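Long-range contacts in aspartokinase 1, chloroplastic (Arabidopsis thaliana, PDB 2CDQ), which catalyses the ATP-dependent phosphorylation of L-aspartate, the first step of the pathway to lysine, threonine, methionine and isoleucine, and binds lysine and S-adenosylmethionine as allosteric effectors: residues A[251-256]-A[288-293]; A[301-306]-A[321-326]; A[342-347]-A[412-417]; A[335-340]-A[421-426]; A[180-185]-A[220-225]. All blocks are in the same frame, centred on the assembly; numbering follows the deposited sequence.

Along the chain the order is contact 5, then 1, then 2, then 4, with contact 3 falling between the two halves of contact 4. Contact 5 lies on the surface of the amino acid kinase part. Contact 1, its centre about 27 Å from that of contact 5, and contact 2 both reach the large mixed sheet of that part and touch through Leu291, which packs on Ile321 and Val306. Contacts 3 and 4, centres about 20 Å apart, hold two separate four-stranded antiparallel sheets of the ACT region; strands 332-339 and 341-347 follow each other, as do 413-418 and 420-427, so two strand-to-strand connections join the sheets. Contacts 1, 3 and 4 also touch the second subunit.

Contact 1. Residues A[251-256]-A[288-293]; sequences VWKDVD and AQVLHP
Val290 sets its CG1 methyl against two residues of the strand 251-253 at once, Val251 and Lys253, whose side chains leave the same side of the backbone. The two valines slide past each other in opposite directions, with Val251 CG1 and Val290 CG1 3.9 Å apart. The other branch of Val251 is used as well: CG1 lies anti to the backbone N (chi1 164°), which leaves CG2 to meet Leu291 CD2 at 4.0 Å. Strand 248-253 belongs to the central sheet of the amino acid kinase fold, paired in parallel with 29-33 and 306-310, while 288-293 is the connection between helices 277-287 and 293-302. Lys32, an ATP-binding residue by similarity, sits close to Val251. Lys253 crosses Val290 at a slant, its CD 4.0 Å from Val290 CG1. A bend at chi3 (80°) then turns the chain, bringing NZ to 3.6 Å from Ala288 CB. The loop itself is pinned from outside the pair: Leu291 N is hydrogen-bonded to Asp234 OD2, and His292, the N-cap of the following helix, reaches with ND1 to the backbone N of Gln294 and with NE2 to the carbonyl of Leu352 of the second subunit.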
# COMPACT_ATOMS: atom_id res chain seq x y z
N VAL A 251 11.67 -31.11 4.35
CA VAL A 251 12.72 -30.13 4.06
C VAL A 251 13.69 -30.12 5.23
O VAL A 251 13.29 -29.88 6.38
CB VAL A 251 12.13 -28.72 3.78
CG1 VAL A 251 13.19 -27.64 3.87
CG2 VAL A 251 11.45 -28.69 2.42
N TRP A 252 14.96 -30.39 4.95
CA TRP A 252 15.96 -30.51 6.01
C TRP A 252 16.76 -29.23 6.29
O TRP A 252 17.16 -28.50 5.38
CB TRP A 252 16.89 -31.70 5.73
CG TRP A 252 16.18 -33.02 5.90
CD1 TRP A 252 15.44 -33.68 4.96
CD2 TRP A 252 16.15 -33.83 7.08
NE1 TRP A 252 14.94 -34.85 5.49
CE2 TRP A 252 15.37 -34.96 6.79
CE3 TRP A 252 16.71 -33.70 8.36
CZ2 TRP A 252 15.13 -35.97 7.73
CZ3 TRP A 252 16.47 -34.70 9.29
CH2 TRP A 252 15.68 -35.82 8.97
N LYS A 253 16.96 -28.96 7.59
CA LYS A 253 17.71 -27.81 8.08
C LYS A 253 18.63 -28.22 9.24
O LYS A 253 18.62 -29.38 9.66
CB LYS A 253 16.76 -26.70 8.54
CG LYS A 253 16.10 -25.91 7.41
CD LYS A 253 15.65 -24.54 7.88
CE LYS A 253 16.81 -23.55 7.92
NZ LYS A 253 16.44 -22.26 8.59
N ASP A 254 19.41 -27.27 9.77
CA ASP A 254 20.33 -27.54 10.88
C ASP A 254 19.79 -27.17 12.26
O ASP A 254 20.49 -27.31 13.27
CB ASP A 254 21.67 -26.85 10.63
CG ASP A 254 22.45 -27.48 9.50
OD1 ASP A 254 22.34 -28.71 9.30
OD2 ASP A 254 23.18 -26.75 8.80
N VAL A 255 18.54 -26.71 12.30
CA VAL A 255 17.86 -26.32 13.55
C VAL A 255 16.50 -27.03 13.65
O VAL A 255 16.06 -27.66 12.69
CB VAL A 255 17.65 -24.81 13.61
CG1 VAL A 255 18.98 -24.09 13.80
CG2 VAL A 255 16.93 -24.32 12.37
N ASP A 256 15.85 -26.92 14.80
CA ASP A 256 14.59 -27.65 15.03
C ASP A 256 13.35 -27.01 14.35
O ASP A 256 12.43 -26.52 15.01
CB ASP A 256 14.36 -27.88 16.54
CG ASP A 256 15.42 -28.79 17.18
OD1 ASP A 256 15.87 -29.76 16.53
OD2 ASP A 256 15.79 -28.55 18.35
N ALA A 288 12.73 -18.64 8.49
CA ALA A 288 13.75 -19.61 8.12
C ALA A 288 14.32 -19.14 6.77
O ALA A 288 14.00 -18.04 6.32
CB ALA A 288 13.15 -21.00 8.01
N GLN A 289 15.15 -19.95 6.13
CA GLN A 289 15.59 -19.59 4.78
C GLN A 289 15.12 -20.65 3.79
O GLN A 289 15.89 -21.09 2.92
CB GLN A 289 17.11 -19.39 4.72
CG GLN A 289 17.58 -17.97 5.04
CD GLN A 289 17.43 -17.59 6.51
OE1 GLN A 289 17.07 -16.46 6.83
NE2 GLN A 289 17.69 -18.54 7.40
N VAL A 290 13.86 -21.03 3.92
CA VAL A 290 13.29 -22.13 3.13
C VAL A 290 11.85 -21.87 2.69
O VAL A 290 11.18 -20.96 3.19
CB VAL A 290 13.33 -23.48 3.91
CG1 VAL A 290 14.75 -24.02 4.02
CG2 VAL A 290 12.67 -23.35 5.29
N LEU A 291 11.39 -22.67 1.73
CA LEU A 291 10.00 -22.71 1.32
C LEU A 291 9.43 -21.34 0.93
O LEU A 291 8.55 -20.80 1.61
CB LEU A 291 9.14 -23.39 2.40
CG LEU A 291 9.47 -24.85 2.68
CD1 LEU A 291 9.01 -25.25 4.06
CD2 LEU A 291 8.85 -25.76 1.62
N HIS A 292 9.94 -20.80 -0.17
CA HIS A 292 9.35 -19.64 -0.81
C HIS A 292 7.89 -20.00 -1.10
O HIS A 292 7.59 -21.15 -1.42
CB HIS A 292 10.10 -19.30 -2.10
CG HIS A 292 9.52 -18.15 -2.85
ND1 HIS A 292 8.41 -18.26 -3.66
CD2 HIS A 292 9.90 -16.85 -2.92
CE1 HIS A 292 8.14 -17.08 -4.19
NE2 HIS A 292 9.03 -16.21 -3.76
N PRO A 293 6.96 -19.02 -0.96
CA PRO A 293 5.53 -19.30 -1.13
C PRO A 293 5.19 -20.09 -2.39
O PRO A 293 4.31 -20.95 -2.35
CB PRO A 293 4.93 -17.90 -1.20
CG PRO A 293 5.82 -17.09 -0.36
CD PRO A 293 7.20 -17.61 -0.62

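Contact 2. Residues A[301-306]-A[321-326]; sequences EGEIPV and ITKTRD
Val306 and Ile321 face each other as an antiparallel hydrogen-bonded pair, and each satisfies both backbone polar atoms of the other. Val306 N gives its hydrogen to Ile321 O at 3.1 Å, approaching within the plane of that carbonyl. In return Ile321 N donates to Val306 O at 2.6 Å, nearly in line with the C=O bond. The same Ile321 O also takes a CA-H...O contact from Pro305, whose CA is 3.3 Å away; Pro305, which has no N-H, is tied to Ile249 through its carbonyl. The pair lies within the large mixed sheet of the kinase fold, where 306-310 also pairs with 248-253 and 319-322 with 274-276, just after a Schellman motif at Glu303 has ended helix 293-302. One residue further on, Thr322 is held on its other side by backbone bonds to Leu275 and Phe277. Its hydroxyl OG1 donates to Thr324 O at 2.9 Å, from above the carbonyl plane, and with chi1 at 50° this leaves CG2 for Pro305 CB, 4.0 Å away. On the apolar face Val306 and Ile321 point the same way, side by side, CG1 of the valine 4.0 Å from CD1 of the isoleucine.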
# COMPACT_ATOMS: atom_id res chain seq x y z
N GLU A 301 -2.10 -27.85 -3.40
CA GLU A 301 -3.09 -28.43 -4.31
C GLU A 301 -3.08 -29.97 -4.30
O GLU A 301 -4.12 -30.60 -4.49
CB GLU A 301 -2.96 -27.87 -5.73
CG GLU A 301 -1.60 -28.05 -6.39
CD GLU A 301 -1.34 -27.09 -7.55
OE1 GLU A 301 -0.31 -27.25 -8.24
OE2 GLU A 301 -2.17 -26.17 -7.78
N GLY A 302 -1.90 -30.55 -4.05
CA GLY A 302 -1.78 -32.00 -3.90
C GLY A 302 -2.20 -32.48 -2.52
O GLY A 302 -2.32 -33.69 -2.30
N GLU A 303 -2.43 -31.53 -1.61
CA GLU A 303 -2.83 -31.81 -0.22
C GLU A 303 -1.88 -32.76 0.51
O GLU A 303 -2.28 -33.81 1.02
CB GLU A 303 -4.28 -32.29 -0.13
CG GLU A 303 -5.28 -31.19 -0.43
CD GLU A 303 -6.68 -31.55 0.00
OE1 GLU A 303 -7.09 -31.12 1.10
OE2 GLU A 303 -7.37 -32.28 -0.75
N ILE A 304 -0.61 -32.36 0.54
CA ILE A 304 0.47 -33.13 1.17
C ILE A 304 1.18 -32.23 2.18
O ILE A 304 1.71 -31.17 1.81
CB ILE A 304 1.51 -33.59 0.12
CG1 ILE A 304 0.82 -34.20 -1.10
CG2 ILE A 304 2.51 -34.56 0.73
CD1 ILE A 304 1.66 -34.14 -2.35
N PRO A 305 1.20 -32.64 3.46
CA PRO A 305 1.89 -31.87 4.50
C PRO A 305 3.38 -31.73 4.22
O PRO A 305 4.00 -32.67 3.70
CB PRO A 305 1.66 -32.69 5.78
CG PRO A 305 1.29 -34.06 5.30
CD PRO A 305 0.57 -33.86 4.01
N VAL A 306 3.95 -30.57 4.53
CA VAL A 306 5.39 -30.34 4.42
C VAL A 306 5.99 -30.34 5.82
O VAL A 306 5.43 -29.74 6.74
CB VAL A 306 5.71 -29.03 3.63
CG1 VAL A 306 7.17 -28.64 3.77
CG2 VAL A 306 5.36 -29.20 2.16
N ILE A 321 3.85 -28.46 8.41
CA ILE A 321 3.00 -27.47 7.77
C ILE A 321 1.79 -28.17 7.13
O ILE A 321 1.95 -29.02 6.25
CB ILE A 321 3.76 -26.63 6.73
CG1 ILE A 321 5.07 -26.10 7.32
CG2 ILE A 321 2.87 -25.49 6.23
CD1 ILE A 321 6.10 -25.69 6.27
N THR A 322 0.60 -27.81 7.61
CA THR A 322 -0.66 -28.41 7.14
C THR A 322 -1.66 -27.33 6.73
O THR A 322 -1.44 -26.14 6.99
CB THR A 322 -1.29 -29.33 8.22
OG1 THR A 322 -1.36 -28.65 9.48
CG2 THR A 322 -0.48 -30.62 8.40
N LYS A 323 -2.75 -27.76 6.09
CA LYS A 323 -3.84 -26.88 5.67
C LYS A 323 -4.39 -26.07 6.86
O LYS A 323 -4.49 -24.84 6.80
CB LYS A 323 -4.97 -27.71 5.04
CG LYS A 323 -6.09 -26.92 4.36
CD LYS A 323 -5.82 -26.71 2.86
CE LYS A 323 -7.08 -26.95 2.01
NZ LYS A 323 -8.17 -25.95 2.23
N THR A 324 -4.72 -26.79 7.94
CA THR A 324 -5.27 -26.19 9.15
C THR A 324 -4.61 -26.78 10.40
O THR A 324 -3.97 -27.84 10.33
CB THR A 324 -6.80 -26.39 9.23
OG1 THR A 324 -7.13 -27.74 8.90
CG2 THR A 324 -7.53 -25.45 8.27
N ARG A 325 -4.76 -26.10 11.53
CA ARG A 325 -4.20 -26.56 12.80
C ARG A 325 -5.02 -26.06 14.00
O ARG A 325 -5.79 -25.11 13.87
CB ARG A 325 -2.72 -26.14 12.94
CG ARG A 325 -2.46 -24.64 13.15
CD ARG A 325 -0.98 -24.36 13.37
NE ARG A 325 -0.68 -22.96 13.67
CZ ARG A 325 -0.55 -22.44 14.89
NH1 ARG A 325 -0.71 -23.21 15.97
NH2 ARG A 325 -0.26 -21.15 15.05
N ASP A 326 -4.85 -26.72 15.14
CA ASP A 326 -5.54 -26.36 16.37
C ASP A 326 -5.05 -25.01 16.88
O ASP A 326 -3.92 -24.88 17.37
CB ASP A 326 -5.34 -27.46 17.43
CG ASP A 326 -6.00 -27.14 18.77
OD1 ASP A 326 -6.91 -26.28 18.82
OD2 ASP A 326 -5.61 -27.77 19.77

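Contact 3. Residues A[342-347]-A[412-417]; sequences TMLDIA and AVVNLL
Leu344, Ile346, Val414 and Leu416 make the tight side of this pairing, the face packed by helices 398-408 and 357-367. Leu344 CD2 lies 4.2 Å from Val414 CG1, and at the end of the ladder Ile346 CG2 meets Ala412 CB at 3.5 Å. At the other end Thr342 has its methyl anti to the backbone N, beside the carbonyl carbon (OG1 chi1 -62°), and lays CG2 3.7 Å from Leu416 CD2. Leu408 of helix 398-408 touches Leu344, Ile346 and Val414 together. The strands 342-347 and 413-417 are neighbours in the antiparallel sheet of an ACT domain, with 413-418 outermost within the chain; their directions are 167° apart.

The opposite face is more open toward Val413 and Asn415 and more polar at Asp345, though Met343 at its other end is buried. Met343 and Leu417 lie alongside each other, the bent end of the methionine bringing CE to 3.6 Å from Leu417 CD1. The side chains of Asp345 and Asn415 approach through their CB atoms, 4.1 Å apart; the carboxylate of Asp345 turns to Ser383 and to Lys459 of the second subunit, a salt bridge.

Six backbone bonds join the strands, two in each of the pairs Met343-Leu417, Asp345-Asn415 and Ala347-Val413; Asp345 N to Asn415 O, for example, is 2.8 Å. One face thus gives helices an apolar bed, while on the other the Asp345 carboxylate ties the sheet to the second subunit.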
# COMPACT_ATOMS: atom_id res chain seq x y z
N THR A 342 15.42 -0.02 2.51
CA THR A 342 15.31 1.34 2.02
C THR A 342 13.84 1.70 1.90
O THR A 342 13.07 0.98 1.25
CB THR A 342 16.02 1.47 0.67
OG1 THR A 342 17.41 1.16 0.85
CG2 THR A 342 15.87 2.87 0.09
N MET A 343 13.45 2.80 2.53
CA MET A 343 12.07 3.26 2.54
C MET A 343 11.91 4.53 1.72
O MET A 343 12.75 5.42 1.77
CB MET A 343 11.57 3.49 3.97
CG MET A 343 10.22 4.19 4.07
SD MET A 343 9.50 4.18 5.72
CE MET A 343 10.57 5.31 6.61
N LEU A 344 10.81 4.60 0.96
CA LEU A 344 10.48 5.79 0.17
C LEU A 344 9.14 6.36 0.58
O LEU A 344 8.19 5.62 0.84
CB LEU A 344 10.47 5.49 -1.33
CG LEU A 344 11.84 5.44 -2.00
CD1 LEU A 344 12.24 4.00 -2.21
CD2 LEU A 344 11.81 6.18 -3.33
N ASP A 345 9.07 7.69 0.62
CA ASP A 345 7.83 8.41 0.91
C ASP A 345 7.45 9.30 -0.27
O ASP A 345 8.27 10.09 -0.76
CB ASP A 345 8.00 9.24 2.19
CG ASP A 345 6.74 9.99 2.57
OD1 ASP A 345 5.65 9.37 2.62
OD2 ASP A 345 6.83 11.21 2.84
N ILE A 346 6.21 9.17 -0.72
CA ILE A 346 5.74 9.86 -1.92
C ILE A 346 4.48 10.65 -1.58
O ILE A 346 3.38 10.08 -1.49
CB ILE A 346 5.47 8.84 -3.07
CG1 ILE A 346 6.75 8.10 -3.44
CG2 ILE A 346 4.89 9.52 -4.30
CD1 ILE A 346 6.51 6.74 -4.04
N ALA A 347 4.62 11.97 -1.40
CA ALA A 347 3.50 12.82 -0.97
C ALA A 347 3.00 13.78 -2.03
O ALA A 347 3.79 14.50 -2.64
CB ALA A 347 3.87 13.59 0.30
N ALA A 412 5.42 14.06 -7.52
CA ALA A 412 5.26 14.21 -6.06
C ALA A 412 6.49 14.78 -5.33
O ALA A 412 7.54 15.02 -5.93
CB ALA A 412 4.86 12.88 -5.44
N VAL A 413 6.32 15.01 -4.02
CA VAL A 413 7.44 15.32 -3.13
C VAL A 413 7.92 14.00 -2.52
O VAL A 413 7.16 13.30 -1.83
CB VAL A 413 7.07 16.31 -2.00
CG1 VAL A 413 8.28 16.61 -1.13
CG2 VAL A 413 6.50 17.61 -2.57
N VAL A 414 9.18 13.68 -2.78
CA VAL A 414 9.74 12.36 -2.49
C VAL A 414 10.81 12.42 -1.41
O VAL A 414 11.61 13.36 -1.36
CB VAL A 414 10.34 11.72 -3.77
CG1 VAL A 414 10.58 10.23 -3.59
CG2 VAL A 414 9.41 11.96 -4.96
N ASN A 415 10.83 11.41 -0.54
CA ASN A 415 11.85 11.26 0.49
C ASN A 415 12.39 9.84 0.58
O ASN A 415 11.63 8.89 0.75
CB ASN A 415 11.31 11.68 1.86
CG ASN A 415 11.61 13.13 2.19
OD1 ASN A 415 11.21 14.04 1.46
ND2 ASN A 415 12.30 13.35 3.30
N LEU A 416 13.71 9.71 0.47
CA LEU A 416 14.38 8.41 0.60
C LEU A 416 15.02 8.27 1.98
O LEU A 416 15.70 9.19 2.45
CB LEU A 416 15.44 8.23 -0.50
CG LEU A 416 15.92 6.81 -0.81
CD1 LEU A 416 16.38 6.72 -2.25
CD2 LEU A 416 17.03 6.37 0.12
N LEU A 417 14.79 7.13 2.62
CA LEU A 417 15.37 6.88 3.93
C LEU A 417 16.06 5.51 3.99
O LEU A 417 15.40 4.46 3.96
CB LEU A 417 14.32 7.03 5.04
CG LEU A 417 13.70 8.43 5.19
CD1 LEU A 417 12.23 8.34 5.58
CD2 LEU A 417 14.47 9.32 6.16

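Contact 4. Residues A[335-340]-A[421-426]; sequences IVLKRN and AIISLI
Val336 and Lys338 pair with Ser424 and Ile422 in the four-stranded antiparallel sheet of an ACT domain, where strand 420-427 runs between 332-339 and 461-467. Four backbone hydrogen bonds link the two hydrogen-bonded pairs: Val336 N to Ser424 O at 2.9 Å and Ser424 N to Val336 O at 2.8 Å, then the equivalent two between Lys338 and Ile422. Of the four, the bond from Ile422 N meets Lys338 O in the carbonyl plane and on a lone pair. Among the side chains, Ser424 OG is hydrogen-bonded to Ser463 OG.

Apolar contacts fill one face, under helix 468-483. Ile335 and Ile423 point the same way, CG2 to CG2 at 4.0 Å, and Ile335 CG1 touches Leu425 CD1 at 4.1 Å. Leu337 runs obliquely over Ile423; with its CG anti to the backbone N (chi1 -175°) its CD1 comes 4.0 Å from Ile423 CG1. On the other face Val336 packs against helix 277-287 of the kinase part.

Charge collects at the end of Lys338. Its extended chain runs beside Ile422 and carries NZ into salt bridges with Asp373, an allosteric lysine-binding residue, and with Glu379 of the second subunit, with Phe286 adding a cation-pi contact. Two acids would be expected to keep this lysine protonated. Along the lysine's aliphatic stem, Ile422 CG1 rests 3.8 Å from Lys338 CB and as close to its CD.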
# COMPACT_ATOMS: atom_id res chain seq x y z
N ILE A 335 8.42 -14.09 15.17
CA ILE A 335 8.84 -12.72 14.91
C ILE A 335 9.89 -12.75 13.80
O ILE A 335 10.85 -13.52 13.89
CB ILE A 335 9.45 -12.09 16.17
CG1 ILE A 335 8.39 -12.00 17.28
CG2 ILE A 335 10.05 -10.71 15.86
CD1 ILE A 335 8.95 -11.93 18.70
N VAL A 336 9.71 -11.94 12.77
CA VAL A 336 10.63 -11.92 11.63
C VAL A 336 11.35 -10.58 11.51
O VAL A 336 10.74 -9.53 11.70
CB VAL A 336 9.91 -12.25 10.29
CG1 VAL A 336 10.89 -12.23 9.12
CG2 VAL A 336 9.25 -13.61 10.37
N LEU A 337 12.64 -10.63 11.20
CA LEU A 337 13.42 -9.41 10.95
C LEU A 337 13.96 -9.31 9.52
O LEU A 337 14.48 -10.27 8.97
CB LEU A 337 14.56 -9.28 11.95
CG LEU A 337 15.37 -7.99 11.88
CD1 LEU A 337 14.54 -6.81 12.35
CD2 LEU A 337 16.64 -8.12 12.70
N LYS A 338 13.80 -8.13 8.93
CA LYS A 338 14.42 -7.79 7.66
C LYS A 338 15.39 -6.66 7.95
O LYS A 338 14.98 -5.56 8.33
CB LYS A 338 13.38 -7.31 6.64
CG LYS A 338 12.54 -8.42 6.05
CD LYS A 338 11.39 -7.85 5.24
CE LYS A 338 10.38 -8.93 4.85
NZ LYS A 338 9.19 -8.36 4.16
N ARG A 339 16.69 -6.96 7.80
CA ARG A 339 17.76 -5.99 8.03
C ARG A 339 17.85 -4.99 6.88
O ARG A 339 17.44 -5.30 5.76
CB ARG A 339 19.11 -6.72 8.15
CG ARG A 339 19.22 -7.74 9.27
CD ARG A 339 19.60 -7.10 10.59
NE ARG A 339 20.00 -8.09 11.58
CZ ARG A 339 20.42 -7.80 12.81
NH1 ARG A 339 20.51 -6.53 13.21
NH2 ARG A 339 20.77 -8.78 13.64
N ASN A 340 18.39 -3.81 7.17
CA ASN A 340 18.79 -2.83 6.15
C ASN A 340 17.87 -2.66 4.95
O ASN A 340 18.22 -3.07 3.84
CB ASN A 340 20.20 -3.14 5.64
CG ASN A 340 21.22 -2.17 6.17
OD1 ASN A 340 22.12 -2.54 6.93
ND2 ASN A 340 21.09 -0.90 5.79
N ALA A 421 14.58 -1.02 9.07
CA ALA A 421 14.41 -2.46 9.21
C ALA A 421 12.94 -2.77 9.45
O ALA A 421 12.21 -1.93 10.00
CB ALA A 421 15.25 -2.99 10.37
N ILE A 422 12.51 -3.96 9.03
CA ILE A 422 11.14 -4.42 9.22
C ILE A 422 11.07 -5.49 10.30
O ILE A 422 11.77 -6.50 10.22
CB ILE A 422 10.54 -5.05 7.94
CG1 ILE A 422 11.02 -4.36 6.65
CG2 ILE A 422 9.01 -5.16 8.05
CD1 ILE A 422 10.04 -3.44 5.99
N ILE A 423 10.24 -5.28 11.32
CA ILE A 423 9.85 -6.36 12.23
C ILE A 423 8.47 -6.83 11.80
O ILE A 423 7.52 -6.05 11.75
CB ILE A 423 9.84 -5.91 13.72
CG1 ILE A 423 11.25 -5.57 14.19
CG2 ILE A 423 9.21 -6.98 14.63
CD1 ILE A 423 11.29 -4.69 15.41
N SER A 424 8.36 -8.11 11.47
CA SER A 424 7.07 -8.70 11.12
C SER A 424 6.57 -9.56 12.27
O SER A 424 7.27 -10.44 12.75
CB SER A 424 7.17 -9.53 9.84
OG SER A 424 7.02 -8.72 8.69
N LEU A 425 5.35 -9.28 12.72
CA LEU A 425 4.67 -10.12 13.69
C LEU A 425 3.73 -11.10 12.99
O LEU A 425 2.77 -10.69 12.32
CB LEU A 425 3.90 -9.26 14.69
CG LEU A 425 4.51 -8.94 16.06
CD1 LEU A 425 6.04 -8.93 16.07
CD2 LEU A 425 3.94 -7.62 16.59
N ILE A 426 4.02 -12.39 13.13
CA ILE A 426 3.19 -13.45 12.57
C ILE A 426 2.43 -14.11 13.71
O ILE A 426 3.02 -14.78 14.56
CB ILE A 426 4.04 -14.53 11.85
CG1 ILE A 426 5.21 -13.90 11.04
CG2 ILE A 426 3.16 -15.45 11.01
CD1 ILE A 426 4.81 -13.06 9.84

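Contact 5. Residues A[180-185]-A[220-225]; sequences DDFTNG and WKTGAV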
# COMPACT_ATOMS: atom_id res chain seq x y z
N ASP A 180 9.92 -21.14 -21.15
CA ASP A 180 11.25 -20.81 -21.65
C ASP A 180 11.77 -19.44 -21.19
O ASP A 180 12.62 -18.85 -21.86
CB ASP A 180 11.30 -20.97 -23.17
CG ASP A 180 10.86 -22.35 -23.63
OD1 ASP A 180 11.72 -23.17 -24.00
OD2 ASP A 180 9.64 -22.64 -23.60
N ASP A 181 11.27 -18.94 -20.06
CA ASP A 181 11.88 -17.76 -19.42
C ASP A 181 12.86 -18.24 -18.37
O ASP A 181 12.50 -18.99 -17.46
CB ASP A 181 10.86 -16.76 -18.85
CG ASP A 181 9.52 -17.39 -18.54
OD1 ASP A 181 8.74 -17.62 -19.49
OD2 ASP A 181 9.24 -17.63 -17.35
N PHE A 182 14.11 -17.79 -18.50
CA PHE A 182 15.23 -18.51 -17.92
C PHE A 182 15.48 -18.38 -16.40
O PHE A 182 15.48 -19.38 -15.67
CB PHE A 182 16.49 -18.33 -18.77
CG PHE A 182 16.45 -19.12 -20.04
CD1 PHE A 182 16.76 -20.48 -20.04
CD2 PHE A 182 16.05 -18.53 -21.24
CE1 PHE A 182 16.70 -21.23 -21.21
CE2 PHE A 182 15.99 -19.27 -22.41
CZ PHE A 182 16.31 -20.63 -22.39
N THR A 183 15.69 -17.16 -15.93
CA THR A 183 15.91 -16.96 -14.50
C THR A 183 14.71 -17.50 -13.69
O THR A 183 14.86 -17.88 -12.53
CB THR A 183 16.21 -15.48 -14.21
OG1 THR A 183 17.42 -15.11 -14.89
CG2 THR A 183 16.39 -15.22 -12.70
N ASN A 184 13.54 -17.59 -14.34
CA ASN A 184 12.29 -17.92 -13.67
C ASN A 184 11.40 -18.94 -14.40
O ASN A 184 10.23 -18.68 -14.68
CB ASN A 184 11.50 -16.63 -13.37
CG ASN A 184 10.35 -16.85 -12.41
OD1 ASN A 184 10.52 -17.41 -11.32
ND2 ASN A 184 9.16 -16.41 -12.81
N GLY A 185 11.96 -20.11 -14.71
CA GLY A 185 11.21 -21.18 -15.37
C GLY A 185 10.01 -21.71 -14.60
O GLY A 185 10.14 -22.20 -13.48
N TRP A 220 10.00 -25.92 -22.72
CA TRP A 220 9.08 -26.61 -23.62
C TRP A 220 9.53 -26.52 -25.08
O TRP A 220 9.65 -27.55 -25.75
CB TRP A 220 7.65 -26.09 -23.42
CG TRP A 220 6.55 -26.69 -24.31
CD1 TRP A 220 5.60 -26.00 -25.01
CD2 TRP A 220 6.30 -28.09 -24.57
NE1 TRP A 220 4.78 -26.87 -25.69
CE2 TRP A 220 5.18 -28.15 -25.45
CE3 TRP A 220 6.91 -29.29 -24.17
CZ2 TRP A 220 4.66 -29.37 -25.91
CZ3 TRP A 220 6.39 -30.51 -24.64
CH2 TRP A 220 5.27 -30.53 -25.50
N LYS A 221 9.80 -25.31 -25.56
CA LYS A 221 10.12 -25.11 -26.98
C LYS A 221 11.59 -24.83 -27.31
O LYS A 221 11.96 -24.75 -28.48
CB LYS A 221 9.17 -24.07 -27.62
CG LYS A 221 9.13 -22.70 -26.93
CD LYS A 221 7.89 -21.90 -27.36
CE LYS A 221 7.91 -21.57 -28.86
NZ LYS A 221 6.61 -21.03 -29.35
N THR A 222 12.43 -24.68 -26.29
CA THR A 222 13.88 -24.55 -26.50
C THR A 222 14.59 -25.88 -26.27
O THR A 222 15.64 -26.13 -26.86
CB THR A 222 14.53 -23.50 -25.58
OG1 THR A 222 14.04 -23.66 -24.24
CG2 THR A 222 14.24 -22.08 -26.06
N GLY A 223 14.00 -26.71 -25.41
CA GLY A 223 14.63 -27.95 -24.96
C GLY A 223 15.84 -27.68 -24.07
O GLY A 223 16.55 -28.61 -23.70
N ALA A 224 16.04 -26.41 -23.72
CA ALA A 224 17.23 -25.95 -23.00
C ALA A 224 17.08 -25.98 -21.47
O ALA A 224 15.97 -25.87 -20.93
CB ALA A 224 17.61 -24.54 -23.47
N VAL A 225 18.21 -26.14 -20.78
CA VAL A 225 18.23 -26.25 -19.32
C VAL A 225 17.69 -24.98 -18.67
O VAL A 225 18.02 -23.86 -19.07
CB VAL A 225 19.64 -26.58 -18.78
CG1 VAL A 225 19.59 -26.86 -17.29
CG2 VAL A 225 20.24 -27.79 -19.52
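Asp180 reaches from the loop after strand 177-178 into the beta-hairpin turn that links strands 209-219 and 225-227, on the surface of the amino acid kinase fold. Polar bonds come first, and nearly all end on its carboxylate. OD1 accepts a hydrogen bond from Thr222 N at 2.8 Å, a donor met on the syn side though 34° out of the carboxylate plane. It also takes a bond from Thr222 OG1, whose modelled length is too short to lean on. Lys221 N is shared between the two oxygens, weakly in each case, at 3.3 Å from both OD1 and OD2; the bond to OD2 is the straighter one. The firm bond is that of Thr222 N, with Lys221 N adding weak ones. With chi1 at 45°, Thr222 OG1 faces the aspartate and also accepts a weak bond from Ala224 N, consistent with an ST turn. The aliphatic stem of Lys221 passes the carboxylate at about a right angle, CG 3.4 Å from Asp180 OD2.

The aromatic contacts belong to Phe182, whose ring also rests on Arg138 and Asp141 of helix 137-161. The ring turns its edge to the hairpin: Val225 O lies in its plane, 3.6 Å from Phe182 CE1, and the same CE1 is 4.1 Å from Ala224 CB.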